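Local coordinates for OxyA protein (Actinoplanes teichomyceticus, PDB 5HH3) that probably catalyses a phenolic coupling that cyclises the peptide precursor of a glycopeptide antibiotic, as a haem-dependent cytochrome P450, at residues 100-103 with 104-108; 229-232 with 233-237; 61-64 with 65-69; 276-279 with 280-284. All coordinates share one frame; numbering follows the deposited sequence.

Contact 1 of 4, residues 100-103 with 104-108; sequences TRLR and RMVAP. With HEM (protoporphyrin IX containing Fe), chain G; GOL (glycerol), chain H.
The R104 guanidinium has T100 on one face: CG2 of T100 sits 3.5 Å from NH1 of R104, near the rim of the group. Its edge is used by a glycerol, probably from the crystallisation liquor, whose O3 lies in plane and takes the NE hydrogen of R104 at 3.0 Å (164°), while O2 takes one from NH2. The bend at chi3 (-61°) turns the group back along the helix, beside R101, whose CG meets it obliquely. R103 goes the other way. With CG anti to the backbone N (chi1 -177°) and an extended chain, it carries NH1 to O2A of a haem propionate, 2.8 Å away and in the guanidinium plane; the same NH1 also bonds to O of H347. R103 and H99, which binds the haem too, lie four apart on the P450 C helix, a usual source of residues that bind the propionates. The positive charge of R103 would be expected to offset that of the carboxylate. One turn tightens at M105, whose N bonds to O of L102 at 3.1 Å; A107 N to R103 O (2.9 Å) keeps the alpha-helical pattern. The R101 carbonyl has CG of M105 at 3.4 Å and a bond from the glycerol. CD1 of L102 lies 4.4 Å from both CE of M105 and CG1 of V106. Beyond, M105 packs on Y219 and V106 on V231.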
# COMPACT_ATOMS: atom_id res chain seq x y z
N THR B 100 -11.35 9.95 21.97
CA THR B 100 -12.39 10.58 22.81
C THR B 100 -12.11 12.03 23.16
O THR B 100 -12.99 12.89 23.07
CB THR B 100 -12.54 9.83 24.17
OG1 THR B 100 -12.44 8.43 23.94
CG2 THR B 100 -13.88 10.14 24.82
N ARG B 101 -10.90 12.27 23.64
CA ARG B 101 -10.49 13.59 24.06
C ARG B 101 -10.57 14.61 22.92
O ARG B 101 -11.08 15.71 23.12
CB ARG B 101 -9.12 13.55 24.75
CG ARG B 101 -9.18 12.83 26.10
CD ARG B 101 -7.83 12.33 26.63
NE ARG B 101 -7.93 11.97 28.03
CZ ARG B 101 -6.96 11.46 28.79
NH1 ARG B 101 -5.76 11.14 28.28
NH2 ARG B 101 -7.21 11.22 30.07
N LEU B 102 -10.08 14.26 21.74
CA LEU B 102 -10.14 15.19 20.59
C LEU B 102 -11.56 15.29 20.02
O LEU B 102 -12.04 16.39 19.77
CB LEU B 102 -9.15 14.81 19.48
CG LEU B 102 -9.20 15.67 18.19
CD1 LEU B 102 -9.00 17.16 18.47
CD2 LEU B 102 -8.15 15.17 17.19
N ARG B 103 -12.23 14.16 19.84
CA ARG B 103 -13.58 14.19 19.31
C ARG B 103 -14.60 15.01 20.13
O ARG B 103 -15.42 15.73 19.53
CB ARG B 103 -14.11 12.78 19.05
CG ARG B 103 -15.49 12.86 18.42
CD ARG B 103 -15.80 11.68 17.58
NE ARG B 103 -17.16 11.80 17.08
CZ ARG B 103 -17.64 11.16 16.03
NH1 ARG B 103 -16.87 10.37 15.29
NH2 ARG B 103 -18.91 11.35 15.70
N ARG B 104 -14.56 14.95 21.46
CA ARG B 104 -15.47 15.78 22.27
C ARG B 104 -15.30 17.28 22.03
O ARG B 104 -16.27 18.03 22.20
CB ARG B 104 -15.30 15.54 23.77
CG ARG B 104 -16.03 14.33 24.30
CD ARG B 104 -16.05 14.32 25.81
NE ARG B 104 -14.69 14.26 26.37
CZ ARG B 104 -14.19 13.28 27.13
NH1 ARG B 104 -14.91 12.23 27.49
NH2 ARG B 104 -12.94 13.37 27.55
N MET B 105 -14.08 17.73 21.73
CA MET B 105 -13.81 19.17 21.59
C MET B 105 -14.32 19.73 20.26
O MET B 105 -14.68 20.91 20.18
CB MET B 105 -12.32 19.46 21.76
CG MET B 105 -11.83 19.07 23.13
SD MET B 105 -10.22 19.73 23.56
CE MET B 105 -9.18 18.70 22.55
N VAL B 106 -14.32 18.90 19.23
CA VAL B 106 -14.79 19.32 17.92
C VAL B 106 -16.25 19.01 17.65
O VAL B 106 -16.87 19.67 16.81
CB VAL B 106 -13.87 18.85 16.76
CG1 VAL B 106 -12.47 19.45 16.93
CG2 VAL B 106 -13.79 17.36 16.66
N ALA B 107 -16.83 18.05 18.39
CA ALA B 107 -18.24 17.68 18.18
C ALA B 107 -19.27 18.84 18.26
O ALA B 107 -20.21 18.85 17.49
CB ALA B 107 -18.66 16.51 19.09
N PRO B 108 -19.09 19.82 19.16
CA PRO B 108 -20.00 20.96 19.23
C PRO B 108 -20.21 21.74 17.91
O PRO B 108 -21.31 22.26 17.67
CB PRO B 108 -19.35 21.85 20.27
CG PRO B 108 -18.70 20.87 21.20
CD PRO B 108 -18.12 19.86 20.28
CHA HEM G . -15.70 9.27 9.38
CHB HEM G . -15.88 14.06 8.66
CHC HEM G . -18.84 13.36 4.86
CHD HEM G . -18.70 8.61 5.65
C1A HEM G . -15.48 10.62 9.48
C2A HEM G . -14.56 11.21 10.39
C3A HEM G . -14.62 12.56 10.20
C4A HEM G . -15.56 12.81 9.16
CMA HEM G . -13.81 13.60 10.93
CAA HEM G . -13.70 10.47 11.40
CBA HEM G . -14.50 10.30 12.69
CGA HEM G . -13.77 9.54 13.78
O1A HEM G . -12.83 8.75 13.54
O2A HEM G . -14.12 9.69 14.98
C1B HEM G . -16.70 14.31 7.54
C2B HEM G . -16.97 15.61 7.00
C3B HEM G . -17.81 15.43 5.92
C4B HEM G . -18.03 13.96 5.83
CMB HEM G . -16.44 16.93 7.51
CAB HEM G . -18.45 16.40 5.00
CBB HEM G . -18.45 17.73 5.11
C1C HEM G . -19.07 12.00 4.71
C2C HEM G . -19.87 11.41 3.71
C3C HEM G . -19.83 10.03 3.93
C4C HEM G . -18.99 9.82 5.08
CMC HEM G . -20.61 12.14 2.61
CAC HEM G . -20.50 8.92 3.20
CBC HEM G . -21.35 9.04 2.19
C1D HEM G . -17.85 8.45 6.74
C2D HEM G . -17.53 7.10 7.26
C3D HEM G . -16.70 7.28 8.30
C4D HEM G . -16.51 8.74 8.39
CMD HEM G . -18.00 5.75 6.77
CAD HEM G . -16.10 6.16 9.15
CBD HEM G . -14.83 5.53 8.57
CGD HEM G . -14.31 4.41 9.49
O1D HEM G . -13.26 3.79 9.25
O2D HEM G . -14.89 4.06 10.53
NA HEM G . -16.10 11.61 8.74
NB HEM G . -17.37 13.39 6.84
NC HEM G . -18.58 11.03 5.54
ND HEM G . -17.24 9.41 7.47
FE HEM G . -17.31 11.31 7.18
C1 GOL H . -10.52 18.17 28.06
O1 GOL H . -11.78 18.62 28.58
C2 GOL H . -10.69 16.90 27.23
O2 GOL H . -11.25 15.83 28.03
C3 GOL H . -11.50 17.20 25.97
O3 GOL H . -12.48 16.19 25.68
O HOH W 1 -15.52 11.18 6.07

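Contact 2 of 4, residues 229-232 with 233-237. With HEM (protoporphyrin IX containing Fe), chain G.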
# COMPACT_ATOMS: atom_id res chain seq x y z
N THR B 229 -6.32 23.37 13.08
CA THR B 229 -5.87 23.37 11.69
C THR B 229 -6.13 22.04 11.03
O THR B 229 -6.61 22.00 9.90
CB THR B 229 -4.37 23.77 11.60
OG1 THR B 229 -4.28 25.18 11.79
CG2 THR B 229 -3.77 23.44 10.25
N GLY B 230 -5.82 20.96 11.75
CA GLY B 230 -6.06 19.62 11.27
C GLY B 230 -7.51 19.33 10.98
O GLY B 230 -7.84 18.70 9.96
N VAL B 231 -8.40 19.81 11.84
CA VAL B 231 -9.84 19.61 11.61
C VAL B 231 -10.29 20.41 10.38
O VAL B 231 -11.02 19.87 9.54
CB VAL B 231 -10.70 19.97 12.83
CG1 VAL B 231 -12.18 19.76 12.53
CG2 VAL B 231 -10.30 19.11 14.03
N ALA B 232 -9.84 21.67 10.27
CA ALA B 232 -10.15 22.49 9.09
C ALA B 232 -9.72 21.83 7.78
O ALA B 232 -10.49 21.77 6.84
CB ALA B 232 -9.53 23.87 9.21
N ALA B 233 -8.49 21.33 7.76
CA ALA B 233 -7.94 20.67 6.59
C ALA B 233 -8.74 19.40 6.22
O ALA B 233 -9.01 19.16 5.05
CB ALA B 233 -6.47 20.34 6.82
N PHE B 234 -9.16 18.63 7.22
CA PHE B 234 -10.06 17.52 6.96
C PHE B 234 -11.41 17.97 6.37
O PHE B 234 -11.90 17.37 5.39
CB PHE B 234 -10.31 16.68 8.21
CG PHE B 234 -10.75 15.31 7.89
CD1 PHE B 234 -9.82 14.32 7.59
CD2 PHE B 234 -12.11 15.02 7.78
CE1 PHE B 234 -10.23 13.05 7.24
CE2 PHE B 234 -12.53 13.75 7.44
CZ PHE B 234 -11.58 12.75 7.18
N VAL B 235 -12.02 19.00 6.95
CA VAL B 235 -13.28 19.49 6.44
C VAL B 235 -13.16 20.00 4.98
O VAL B 235 -13.97 19.61 4.12
CB VAL B 235 -13.88 20.55 7.38
CG1 VAL B 235 -15.09 21.23 6.77
CG2 VAL B 235 -14.29 19.89 8.70
N MET B 236 -12.17 20.84 4.73
CA MET B 236 -11.88 21.37 3.39
C MET B 236 -11.36 20.38 2.36
O MET B 236 -11.58 20.58 1.17
CB MET B 236 -10.87 22.51 3.46
CG MET B 236 -11.51 23.84 3.70
SD MET B 236 -10.25 25.09 3.99
CE MET B 236 -9.58 25.17 2.33
N GLY B 237 -10.64 19.34 2.79
CA GLY B 237 -10.03 18.37 1.89
C GLY B 237 -10.94 17.19 1.68
O GLY B 237 -11.71 17.13 0.71
CHA HEM G . -15.70 9.27 9.38
CHB HEM G . -15.88 14.06 8.66
CHC HEM G . -18.84 13.36 4.86
CHD HEM G . -18.70 8.61 5.65
C1A HEM G . -15.48 10.62 9.48
C2A HEM G . -14.56 11.21 10.39
C3A HEM G . -14.62 12.56 10.20
C4A HEM G . -15.56 12.81 9.16
CMA HEM G . -13.81 13.60 10.93
CAA HEM G . -13.70 10.47 11.40
CBA HEM G . -14.50 10.30 12.69
CGA HEM G . -13.77 9.54 13.78
O1A HEM G . -12.83 8.75 13.54
O2A HEM G . -14.12 9.69 14.98
C1B HEM G . -16.70 14.31 7.54
C2B HEM G . -16.97 15.61 7.00
C3B HEM G . -17.81 15.43 5.92
C4B HEM G . -18.03 13.96 5.83
CMB HEM G . -16.44 16.93 7.51
CAB HEM G . -18.45 16.40 5.00
CBB HEM G . -18.45 17.73 5.11
C1C HEM G . -19.07 12.00 4.71
C2C HEM G . -19.87 11.41 3.71
C3C HEM G . -19.83 10.03 3.93
C4C HEM G . -18.99 9.82 5.08
CMC HEM G . -20.61 12.14 2.61
CAC HEM G . -20.50 8.92 3.20
CBC HEM G . -21.35 9.04 2.19
C1D HEM G . -17.85 8.45 6.74
C2D HEM G . -17.53 7.10 7.26
C3D HEM G . -16.70 7.28 8.30
C4D HEM G . -16.51 8.74 8.39
CMD HEM G . -18.00 5.75 6.77
CAD HEM G . -16.10 6.16 9.15
CBD HEM G . -14.83 5.53 8.57
CGD HEM G . -14.31 4.41 9.49
O1D HEM G . -13.26 3.79 9.25
O2D HEM G . -14.89 4.06 10.53
NA HEM G . -16.10 11.61 8.74
NB HEM G . -17.37 13.39 6.84
NC HEM G . -18.58 11.03 5.54
ND HEM G . -17.24 9.41 7.47
FE HEM G . -17.31 11.31 7.18
O HOH W 1 -15.52 11.18 6.07
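V231 and V235 touch one turn apart, and F234 between them in sequence leans out to the haem. The ring of F234 presents its edge: CE2 is 3.6 Å from the meso carbon CHB, with the porphyrin edge near the plane of the ring. It stands on the side of the porphyrin that carries the water bound to iron at 2.1 Å. V235 touches the rim of the haem, CG2 lying 3.8 Å from methyl CMB. What puts these groups there is the next shell. The F234 side chain leaves with CG roughly anti to the backbone N (chi1 -158°), its CB resting on the V231 and G230 carbonyls. CG2 of V235 is wedged between the haem and O of V231, 3.4 Å away, and meets CG1 of V231 at 4.4 Å. Regular backbone bonds hold the turns, among them V235 N to V231 O at 2.9 Å and an almost straight M236 N to A232 O (176°). Past them the helix widens into a pi-type turn at 235-237, consistent with the distorted middle of the long central helix that P450 enzymes keep beside the oxygen site. Away from the haem, this long helix 225-256 is packed round by others: A232 and M236 against helix 142-159, T229 and A233 against helix 182-205, A233 and M236 against helix 163-178, and V231 and A232 against helix 211-219.

Contact 3 of 4, residues 61-64 with 65-69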
# COMPACT_ATOMS: atom_id res chain seq x y z
N ASP B 61 -25.32 -6.99 10.46
CA ASP B 61 -25.19 -7.08 11.91
C ASP B 61 -23.76 -7.35 12.34
O ASP B 61 -23.33 -6.87 13.38
CB ASP B 61 -26.13 -8.14 12.49
CG ASP B 61 -27.59 -7.77 12.33
OD1 ASP B 61 -27.95 -6.58 12.35
OD2 ASP B 61 -28.38 -8.70 12.21
N GLU B 62 -23.03 -8.12 11.54
CA GLU B 62 -21.65 -8.43 11.83
C GLU B 62 -20.77 -7.16 11.70
O GLU B 62 -19.84 -6.96 12.46
CB GLU B 62 -21.13 -9.56 10.93
CG GLU B 62 -21.75 -10.93 11.25
CD GLU B 62 -23.17 -11.12 10.73
OE1 GLU B 62 -23.69 -10.29 9.95
OE2 GLU B 62 -23.78 -12.13 11.10
N ILE B 63 -21.09 -6.32 10.72
CA ILE B 63 -20.39 -5.04 10.57
C ILE B 63 -20.68 -4.14 11.79
O ILE B 63 -19.77 -3.52 12.32
CB ILE B 63 -20.75 -4.32 9.26
CG1 ILE B 63 -20.10 -5.04 8.08
CG2 ILE B 63 -20.31 -2.85 9.31
CD1 ILE B 63 -20.67 -4.62 6.73
N ARG B 64 -21.92 -4.10 12.25
CA ARG B 64 -22.24 -3.32 13.47
C ARG B 64 -21.51 -3.88 14.70
O ARG B 64 -21.06 -3.13 15.56
CB ARG B 64 -23.75 -3.27 13.71
CG ARG B 64 -24.46 -2.41 12.67
CD ARG B 64 -25.96 -2.65 12.69
NE ARG B 64 -26.52 -2.34 13.99
CZ ARG B 64 -27.21 -1.24 14.33
NH1 ARG B 64 -27.47 -0.25 13.47
NH2 ARG B 64 -27.66 -1.13 15.59
N GLN B 65 -21.39 -5.20 14.77
CA GLN B 65 -20.61 -5.82 15.83
C GLN B 65 -19.13 -5.42 15.78
O GLN B 65 -18.55 -5.05 16.80
CB GLN B 65 -20.73 -7.34 15.74
CG GLN B 65 -20.12 -8.05 16.91
CD GLN B 65 -20.34 -9.56 16.86
OE1 GLN B 65 -21.04 -10.09 15.97
NE2 GLN B 65 -19.75 -10.25 17.82
N VAL B 66 -18.53 -5.51 14.60
CA VAL B 66 -17.11 -5.19 14.45
C VAL B 66 -16.85 -3.73 14.84
O VAL B 66 -15.91 -3.45 15.60
CB VAL B 66 -16.63 -5.45 13.02
CG1 VAL B 66 -15.27 -4.81 12.76
CG2 VAL B 66 -16.55 -6.96 12.78
N LEU B 67 -17.68 -2.84 14.32
CA LEU B 67 -17.44 -1.40 14.45
C LEU B 67 -17.83 -0.83 15.81
O LEU B 67 -17.33 0.25 16.15
CB LEU B 67 -18.15 -0.61 13.34
CG LEU B 67 -17.67 -0.84 11.89
CD1 LEU B 67 -18.60 -0.12 10.93
CD2 LEU B 67 -16.25 -0.35 11.66
N SER B 68 -18.70 -1.52 16.56
CA SER B 68 -19.04 -1.07 17.91
C SER B 68 -18.20 -1.76 18.99
O SER B 68 -18.31 -1.41 20.16
CB SER B 68 -20.53 -1.29 18.22
OG SER B 68 -20.80 -2.67 18.21
N SER B 69 -17.35 -2.71 18.60
CA SER B 69 -16.56 -3.50 19.54
C SER B 69 -15.35 -2.71 20.07
O SER B 69 -14.67 -2.03 19.29
CB SER B 69 -16.07 -4.77 18.85
OG SER B 69 -15.01 -5.35 19.57
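Helix 60-68, the B helix of the P450 fold, is a short helix laid against the beta-rich part of the protein, and this contact spans nearly the whole of it. On the inner side I63 and L67 run side by side, pointing the same way. The beta branch CG2 of I63 is the one that touches, because it stands anti to the backbone N while CG1 takes the place beside that N (chi1 -73°); it meets CD1 of L67 at 3.6 Å. L67 also folds down on the backbone, with CG 3.4 Å from O of I63, the same carbonyl that accepts the N-H of L67. One residue earlier the pattern is similar: CG2 of V66 presses on O of E62 at 3.3 Å, and V66 N bonds to that oxygen at 2.9 Å. Toward the C-terminal end the grip differs. S68 turns its hydroxyl back (chi1 64°), placing OG between its own backbone N and carbonyl carbon, and OG donates to O of R64 at 2.7 Å. The amide N of S68 bonds to the same R64 oxygen at 3.0 Å. The two donors arrive from opposite faces of the carbonyl plane, so one oxygen is gripped twice by one residue. Next in the chain, S69 OG bonds to N of D71. Around the helix, I63, V66 and L67 all rest on C312 of strand 309-312, E62, Q65 and V66 lie on I299 of strand 297-299, and R64 and L67 reach H343 in a loop.

Contact 4 of 4, residues 276-279 with 280-284; sequences DEVI and RYLTT
E277 and R280 lie side by side and point the same way, one helical turn apart. R280 offers its guanidinium side-on: NH2 goes to OE1 of E277 at 3.0 Å (173°), and NE goes to OE2 of E277 at 3.0 Å, a two-bond salt bridge. The carboxylate carbon sits in the plane of the guanidinium, but the two flat groups are turned 35° apart, so both carboxylate oxygens are met from above their own plane. Both chains bend to meet: E277 leaves anti to its N and turns at chi2 (70°), R280 turns at chi3. Further partners surround the pair. R333 forms a second salt bridge to OE2 of E277, and D327 one to NH1 of R280; with these the buried charges would largely balance. On another side of the helix V278 and L282 run alongside each other, CG1 of V278 and CD1 of L282 being 3.9 Å apart; V278 and I279 pack on F246 of helix 225-256. At the C-terminal end T283 N still bonds to O of I279 at 2.9 Å, yet T283 has left helical angles for positive phi. Its hydroxyl donates to O of R280 at 2.7 Å, from above the carbonyl plane, and is bonded also to ND2 of N318. Glutamate and arginine three apart on this helix, joined by R333 further along the chain, make up the ExxR motif of the P450 K helix and the Glu-Arg-Arg network characteristic of the family.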
# COMPACT_ATOMS: atom_id res chain seq x y z
N ASP B 276 -32.38 9.22 3.01
CA ASP B 276 -31.85 7.94 3.50
C ASP B 276 -31.80 6.87 2.40
O ASP B 276 -30.86 6.10 2.39
CB ASP B 276 -32.65 7.41 4.68
CG ASP B 276 -32.46 8.25 5.93
OD1 ASP B 276 -31.35 8.73 6.16
OD2 ASP B 276 -33.44 8.40 6.68
N GLU B 277 -32.80 6.83 1.51
CA GLU B 277 -32.76 5.90 0.37
C GLU B 277 -31.69 6.26 -0.67
O GLU B 277 -31.02 5.38 -1.19
CB GLU B 277 -34.13 5.79 -0.30
CG GLU B 277 -34.18 4.91 -1.54
CD GLU B 277 -34.01 3.43 -1.27
OE1 GLU B 277 -34.05 2.67 -2.26
OE2 GLU B 277 -33.85 2.98 -0.10
N VAL B 278 -31.52 7.53 -0.97
CA VAL B 278 -30.51 7.96 -1.93
C VAL B 278 -29.14 7.60 -1.41
O VAL B 278 -28.31 7.08 -2.14
CB VAL B 278 -30.59 9.47 -2.23
CG1 VAL B 278 -29.46 9.92 -3.17
CG2 VAL B 278 -31.92 9.82 -2.86
N ILE B 279 -28.90 7.89 -0.12
CA ILE B 279 -27.64 7.55 0.54
C ILE B 279 -27.39 6.03 0.57
O ILE B 279 -26.30 5.57 0.24
CB ILE B 279 -27.56 8.15 1.96
CG1 ILE B 279 -27.40 9.67 1.87
CG2 ILE B 279 -26.40 7.53 2.72
CD1 ILE B 279 -27.65 10.44 3.16
N ARG B 280 -28.40 5.26 0.96
CA ARG B 280 -28.30 3.79 0.96
C ARG B 280 -27.90 3.24 -0.41
O ARG B 280 -26.99 2.42 -0.52
CB ARG B 280 -29.63 3.12 1.35
CG ARG B 280 -29.55 1.59 1.44
CD ARG B 280 -30.92 0.93 1.38
NE ARG B 280 -31.55 1.08 0.06
CZ ARG B 280 -31.34 0.29 -1.00
NH1 ARG B 280 -30.50 -0.74 -0.96
NH2 ARG B 280 -31.99 0.54 -2.13
N TYR B 281 -28.62 3.66 -1.44
CA TYR B 281 -28.43 3.15 -2.79
C TYR B 281 -27.06 3.53 -3.34
O TYR B 281 -26.37 2.68 -3.88
CB TYR B 281 -29.53 3.63 -3.73
CG TYR B 281 -29.49 3.01 -5.11
CD1 TYR B 281 -29.85 1.69 -5.31
CD2 TYR B 281 -29.06 3.75 -6.20
CE1 TYR B 281 -29.82 1.11 -6.58
CE2 TYR B 281 -29.03 3.20 -7.47
CZ TYR B 281 -29.42 1.88 -7.65
OH TYR B 281 -29.39 1.35 -8.89
N LEU B 282 -26.66 4.79 -3.17
CA LEU B 282 -25.39 5.26 -3.74
C LEU B 282 -24.14 4.77 -2.99
O LEU B 282 -23.14 4.44 -3.64
CB LEU B 282 -25.35 6.79 -3.84
CG LEU B 282 -26.32 7.43 -4.84
CD1 LEU B 282 -26.11 8.94 -4.87
CD2 LEU B 282 -26.16 6.83 -6.22
N THR B 283 -24.20 4.80 -1.66
CA THR B 283 -23.08 4.40 -0.78
C THR B 283 -21.71 4.80 -1.34
O THR B 283 -20.93 3.94 -1.77
CB THR B 283 -23.12 2.87 -0.46
OG1 THR B 283 -24.40 2.56 0.12
CG2 THR B 283 -22.02 2.48 0.53
N THR B 284 -21.45 6.11 -1.37
CA THR B 284 -20.30 6.65 -2.07
C THR B 284 -18.97 6.51 -1.29
O THR B 284 -17.91 6.76 -1.85
CB THR B 284 -20.52 8.13 -2.48
OG1 THR B 284 -20.92 8.90 -1.34
CG2 THR B 284 -21.59 8.22 -3.57

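The haem is the common reference. Contacts 1 and 2 both touch it, the first through a propionate and the second at the porphyrin itself, and they also touch each other: CG1 of V106 packs on CG2 of V231 at 3.6 Å, and the centres of the two contacts lie about 14 Å apart. Contacts 3 and 4 stand back a little. The side chain of L67 in contact 3 and that of I279 in contact 4 each come to about 5 Å from the haem, and the L67 side chain is about 4 Å from that of R291, which also binds the haem. Contacts 2 and 4 lie on opposite sides of the chain's centre, about 25 Å apart between centres, while both belong to the helical core around the cofactor.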